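Local coordinates for protein chorismate synthase (Aquifex aeolicus, PDB 1Q1L) that probably catalyses the last step of the shikimate pathway, eliminating phosphate from 5-enolpyruvylshikimate-3-phosphate to give chorismate, with reduced FMN as cofactor, at residues Gly243-Ile256 and Thr307-Val319. Sequence-based numbering, arbitrary orientation.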
loop_
_atom_site.group_PDB
_atom_site.type_symbol
_atom_site.label_atom_id
_atom_site.label_comp_id
_atom_site.label_asym_id
_atom_site.label_seq_id
_atom_site.Cartn_x
_atom_site.Cartn_y
_atom_site.Cartn_z
ATOM N N GLY A 243 7.134 2.963 -15.615
ATOM C CA GLY A 243 7.789 2.013 -14.741
ATOM C C GLY A 243 9.070 2.705 -14.330
ATOM O O GLY A 243 9.342 3.804 -14.807
ATOM N N SER A 244 9.868 2.090 -13.466
ATOM C CA SER A 244 11.103 2.727 -13.032
ATOM C C SER A 244 12.115 1.721 -12.524
ATOM O O SER A 244 11.760 0.651 -12.048
ATOM C CB SER A 244 10.815 3.751 -11.930
ATOM O OG SER A 244 12.013 4.366 -11.477
ATOM N N HIS A 245 13.386 2.089 -12.614
ATOM C CA HIS A 245 14.479 1.228 -12.183
ATOM C C HIS A 245 14.934 1.519 -10.754
ATOM O O HIS A 245 15.698 0.748 -10.186
ATOM C CB HIS A 245 15.665 1.440 -13.116
ATOM C CG HIS A 245 16.243 2.819 -13.026
ATOM N ND1 HIS A 245 17.271 3.138 -12.166
ATOM C CD2 HIS A 245 15.875 3.978 -13.619
ATOM C CE1 HIS A 245 17.511 4.436 -12.233
ATOM N NE2 HIS A 245 16.677 4.969 -13.107
ATOM N N ILE A 246 14.467 2.620 -10.173
ATOM C CA ILE A 246 14.904 3.005 -8.830
ATOM C C ILE A 246 14.629 2.037 -7.678
ATOM O O ILE A 246 15.378 2.012 -6.701
ATOM C CB ILE A 246 14.373 4.417 -8.441
ATOM C CG1 ILE A 246 12.857 4.415 -8.304
ATOM C CG2 ILE A 246 14.774 5.428 -9.508
ATOM C CD1 ILE A 246 12.323 5.704 -7.691
ATOM N N GLN A 247 13.564 1.251 -7.774
ATOM C CA GLN A 247 13.253 0.285 -6.726
ATOM C C GLN A 247 12.713 -0.958 -7.424
ATOM O O GLN A 247 12.048 -0.854 -8.457
ATOM C CB GLN A 247 12.222 0.859 -5.748
ATOM C CG GLN A 247 12.184 0.180 -4.377
ATOM C CD GLN A 247 13.480 0.352 -3.581
ATOM O OE1 GLN A 247 14.180 1.354 -3.716
ATOM N NE2 GLN A 247 13.783 -0.619 -2.731
ATOM N N TRP A 248 13.003 -2.128 -6.861
ATOM C CA TRP A 248 12.603 -3.393 -7.463
ATOM C C TRP A 248 11.121 -3.490 -7.809
ATOM O O TRP A 248 10.769 -3.976 -8.887
ATOM C CB TRP A 248 12.994 -4.571 -6.555
ATOM C CG TRP A 248 12.138 -4.701 -5.334
ATOM C CD1 TRP A 248 12.199 -3.937 -4.203
ATOM C CD2 TRP A 248 11.034 -5.597 -5.154
ATOM N NE1 TRP A 248 11.200 -4.298 -3.333
ATOM C CE2 TRP A 248 10.468 -5.315 -3.890
ATOM C CE3 TRP A 248 10.466 -6.610 -5.938
ATOM C CZ2 TRP A 248 9.360 -6.006 -3.392
ATOM C CZ3 TRP A 248 9.363 -7.300 -5.443
ATOM C CH2 TRP A 248 8.823 -6.993 -4.178
ATOM N N ASP A 249 10.260 -3.022 -6.905
ATOM C CA ASP A 249 8.820 -3.098 -7.126
ATOM C C ASP A 249 8.255 -2.085 -8.116
ATOM O O ASP A 249 7.061 -2.108 -8.398
ATOM C CB ASP A 249 8.056 -2.992 -5.794
ATOM C CG ASP A 249 8.487 -1.796 -4.953
ATOM O OD1 ASP A 249 9.066 -0.837 -5.504
ATOM O OD2 ASP A 249 8.233 -1.812 -3.730
ATOM N N ARG A 250 9.095 -1.204 -8.650
ATOM C CA ARG A 250 8.625 -0.213 -9.615
ATOM C C ARG A 250 8.919 -0.627 -11.057
ATOM O O ARG A 250 8.393 -0.049 -12.007
ATOM C CB ARG A 250 9.251 1.152 -9.334
ATOM C CG ARG A 250 8.689 1.860 -8.105
ATOM C CD ARG A 250 9.576 3.038 -7.719
ATOM N NE ARG A 250 8.944 4.345 -7.900
ATOM C CZ ARG A 250 8.376 4.769 -9.027
ATOM N NH1 ARG A 250 8.340 3.990 -10.101
ATOM N NH2 ARG A 250 7.860 5.990 -9.084
ATOM N N ARG A 251 9.755 -1.639 -11.218
ATOM C CA ARG A 251 10.111 -2.119 -12.547
ATOM C C ARG A 251 8.879 -2.625 -13.284
ATOM O O ARG A 251 8.146 -3.477 -12.773
ATOM C CB ARG A 251 11.166 -3.210 -12.421
ATOM C CG ARG A 251 12.518 -2.649 -12.004
ATOM C CD ARG A 251 13.539 -3.738 -11.718
ATOM N NE ARG A 251 14.886 -3.263 -12.010
ATOM C CZ ARG A 251 15.510 -3.460 -13.166
ATOM N NH1 ARG A 251 14.911 -4.138 -14.138
ATOM N NH2 ARG A 251 16.722 -2.960 -13.360
ATOM N N ILE A 252 8.664 -2.096 -14.487
ATOM C CA ILE A 252 7.501 -2.455 -15.287
ATOM C C ILE A 252 7.386 -3.953 -15.587
ATOM O O ILE A 252 6.284 -4.508 -15.585
ATOM C CB ILE A 252 7.480 -1.643 -16.616
ATOM C CG1 ILE A 252 6.092 -1.709 -17.248
ATOM C CG2 ILE A 252 8.520 -2.180 -17.588
ATOM C CD1 ILE A 252 5.011 -1.094 -16.385
ATOM N N ASP A 253 8.515 -4.612 -15.828
ATOM C CA ASP A 253 8.502 -6.043 -16.136
ATOM C C ASP A 253 7.962 -6.854 -14.965
ATOM O O ASP A 253 7.140 -7.754 -15.143
ATOM C CB ASP A 253 9.910 -6.518 -16.500
ATOM C CG ASP A 253 10.985 -5.828 -15.680
ATOM O OD1 ASP A 253 10.923 -5.881 -14.431
ATOM O OD2 ASP A 253 11.895 -5.228 -16.285
ATOM N N GLY A 254 8.424 -6.530 -13.765
ATOM C CA GLY A 254 7.947 -7.234 -12.592
ATOM C C GLY A 254 6.450 -7.055 -12.454
ATOM O O GLY A 254 5.731 -8.020 -12.202
ATOM N N ARG A 255 5.969 -5.828 -12.628
ATOM C CA ARG A 255 4.532 -5.564 -12.510
ATOM C C ARG A 255 3.737 -6.347 -13.547
ATOM O O ARG A 255 2.695 -6.920 -13.241
ATOM C CB ARG A 255 4.236 -4.077 -12.668
ATOM C CG ARG A 255 4.761 -3.201 -11.536
ATOM C CD ARG A 255 4.039 -1.868 -11.578
ATOM N NE ARG A 255 4.960 -0.755 -11.697
ATOM C CZ ARG A 255 4.590 0.497 -11.939
ATOM N NH1 ARG A 255 3.305 0.800 -12.092
ATOM N NH2 ARG A 255 5.508 1.446 -12.030
ATOM N N ILE A 256 4.220 -6.360 -14.782
ATOM C CA ILE A 256 3.544 -7.112 -15.827
ATOM C C ILE A 256 3.521 -8.583 -15.423
ATOM O O ILE A 256 2.488 -9.240 -15.507
ATOM C CB ILE A 256 4.263 -6.953 -17.193
ATOM C CG1 ILE A 256 4.050 -5.533 -17.722
ATOM C CG2 ILE A 256 3.744 -7.987 -18.190
ATOM C CD1 ILE A 256 4.817 -5.224 -18.997
ATOM N N THR A 307 10.596 -3.310 -23.089
ATOM C CA THR A 307 11.088 -2.832 -21.800
ATOM C C THR A 307 12.599 -3.030 -21.683
ATOM O O THR A 307 13.143 -4.034 -22.145
ATOM C CB THR A 307 10.399 -3.558 -20.608
ATOM O OG1 THR A 307 11.145 -4.729 -20.257
ATOM C CG2 THR A 307 8.968 -3.973 -20.977
ATOM N N GLU A 308 13.264 -2.058 -21.073
ATOM C CA GLU A 308 14.709 -2.084 -20.861
ATOM C C GLU A 308 15.013 -1.589 -19.451
ATOM O O GLU A 308 14.683 -0.453 -19.106
ATOM C CB GLU A 308 15.426 -1.152 -21.841
ATOM C CG GLU A 308 15.419 -1.576 -23.297
ATOM C CD GLU A 308 16.050 -0.525 -24.200
ATOM O OE1 GLU A 308 16.155 -0.763 -25.424
ATOM O OE2 GLU A 308 16.433 0.548 -23.678
ATOM N N GLY A 309 15.638 -2.439 -18.643
ATOM C CA GLY A 309 15.995 -2.048 -17.289
ATOM C C GLY A 309 14.857 -1.590 -16.392
ATOM O O GLY A 309 15.027 -0.670 -15.593
ATOM N N GLY A 310 13.698 -2.227 -16.524
ATOM C CA GLY A 310 12.563 -1.869 -15.693
ATOM C C GLY A 310 11.690 -0.745 -16.222
ATOM O O GLY A 310 10.663 -0.426 -15.627
ATOM N N ILE A 311 12.082 -0.157 -17.348
ATOM C CA ILE A 311 11.322 0.941 -17.936
ATOM C C ILE A 311 10.882 0.607 -19.363
ATOM O O ILE A 311 11.586 -0.120 -20.071
ATOM C CB ILE A 311 12.183 2.227 -17.966
ATOM C CG1 ILE A 311 12.699 2.549 -16.558
ATOM C CG2 ILE A 311 11.376 3.385 -18.488
ATOM C CD1 ILE A 311 13.749 3.653 -16.532
ATOM N N THR A 312 9.726 1.132 -19.785
ATOM C CA THR A 312 9.247 0.891 -21.145
ATOM C C THR A 312 10.159 1.558 -22.175
ATOM O O THR A 312 10.756 2.611 -21.903
ATOM C CB THR A 312 7.807 1.400 -21.364
ATOM O OG1 THR A 312 7.702 2.766 -20.946
ATOM C CG2 THR A 312 6.818 0.538 -20.585
ATOM N N ASN A 313 10.212 0.933 -23.357
ATOM C CA ASN A 313 11.045 1.316 -24.508
ATOM C C ASN A 313 10.492 2.275 -25.546
ATOM O O ASN A 313 11.240 2.982 -26.216
ATOM C CB ASN A 313 11.439 0.050 -25.289
ATOM C CG ASN A 313 12.887 -0.259 -25.174
ATOM O OD1 ASN A 313 13.371 -1.255 -25.712
ATOM N ND2 ASN A 313 13.607 0.599 -24.465
ATOM N N GLY A 314 9.185 2.258 -25.718
ATOM C CA GLY A 314 8.590 3.076 -26.744
ATOM C C GLY A 314 8.262 2.058 -27.812
ATOM O O GLY A 314 7.421 2.301 -28.665
HETATM N N MSE A 315 8.937 0.909 -27.765
HETATM C CA MSE A 315 8.674 -0.166 -28.713
HETATM C C MSE A 315 7.434 -0.890 -28.191
HETATM O O MSE A 315 7.007 -0.664 -27.054
HETATM C CB MSE A 315 9.857 -1.143 -28.787
HETATM C CG MSE A 315 11.121 -0.557 -29.428
HETATM SE SE MSE A 315 10.801 0.125 -31.227
HETATM C CE MSE A 315 10.797 -1.561 -32.178
ATOM N N PRO A 316 6.835 -1.762 -29.010
ATOM C CA PRO A 316 5.642 -2.477 -28.552
ATOM C C PRO A 316 5.934 -3.326 -27.324
ATOM O O PRO A 316 6.993 -3.966 -27.237
ATOM C CB PRO A 316 5.273 -3.348 -29.755
ATOM C CG PRO A 316 5.813 -2.574 -30.919
ATOM C CD PRO A 316 7.147 -2.102 -30.408
ATOM N N ILE A 317 5.011 -3.320 -26.369
ATOM C CA ILE A 317 5.174 -4.150 -25.179
ATOM C C ILE A 317 4.692 -5.525 -25.617
ATOM O O ILE A 317 3.586 -5.663 -26.144
ATOM C CB ILE A 317 4.288 -3.682 -24.009
ATOM C CG1 ILE A 317 4.600 -2.226 -23.664
ATOM C CG2 ILE A 317 4.497 -4.598 -22.813
ATOM C CD1 ILE A 317 6.053 -1.964 -23.329
ATOM N N VAL A 318 5.518 -6.540 -25.418
ATOM C CA VAL A 318 5.133 -7.881 -25.831
ATOM C C VAL A 318 5.370 -8.861 -24.713
ATOM O O VAL A 318 6.486 -8.987 -24.206
ATOM C CB VAL A 318 5.919 -8.328 -27.072
ATOM C CG1 VAL A 318 5.540 -9.767 -27.448
ATOM C CG2 VAL A 318 5.634 -7.385 -28.222
ATOM N N VAL A 319 4.307 -9.566 -24.344
ATOM C CA VAL A 319 4.359 -10.529 -23.258
ATOM C C VAL A 319 3.874 -11.897 -23.713
ATOM O O VAL A 319 2.833 -12.007 -24.352
ATOM C CB VAL A 319 3.464 -10.053 -22.088
ATOM C CG1 VAL A 319 3.710 -10.888 -20.869
ATOM C CG2 VAL A 319 3.719 -8.582 -21.815
HETATM O O HOH W 1 13.314 -4.319 -18.269
#
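R251 and G310 bring the two backbones within 4.0 Å, CA to CA, where the type I' turn E308-I311 of a small β-hairpin meets the start of helix 252-261. R251 is the N-cap residue of that helix, and I252 N, in its first turn, donates a nearly straight hydrogen bond (2.8 Å, 171°) to G310 O, a carbonyl of the hairpin turn. Glycines make the fit possible: a CB on G310 would run into R251 CG, and one on G243 would strike G310 O. The R251 side chain, extended from CG to NE, lays one guanidinium face over G309 O, which stands 3.4 Å above the plane. R251 NH1 makes a long salt bridge to D253 OD2 (3.9 Å). D253 takes the carboxylate back over its own backbone (chi1 37°), and OD2 accepts from a water at 2.6 Å; that water also accepts from G310 N and hydrogen-bonds T307 OG1, which K267 of a second subunit reaches too. Replacing R251 with an alanine would probably take from D253 the distant positive charge that faces OD2 and uncover the peptide at G309. In the β-α-β sandwich of chorismate synthase, the contact sets the hairpin, and beyond it strand 317-323 of the five-stranded antiparallel sheet, against helix 252-261. The apolar flank starts with I252, whose CG2 meets T307 CB at 3.8 Å and whose CG1 faces T312 CG2; helix 356-379 packs on this isoleucine as well. One turn on, I256 lies across I317 and V319, two neighbours on one face of the strand, with I256 CD1 against I317 CG2 (3.9 Å) and I256 CG2 against V319 CG2. At the loop before the helix, I311 lies alongside H245, and I311 CD1 sits at the edge of the imidazole, 3.6 Å from H245 CD2.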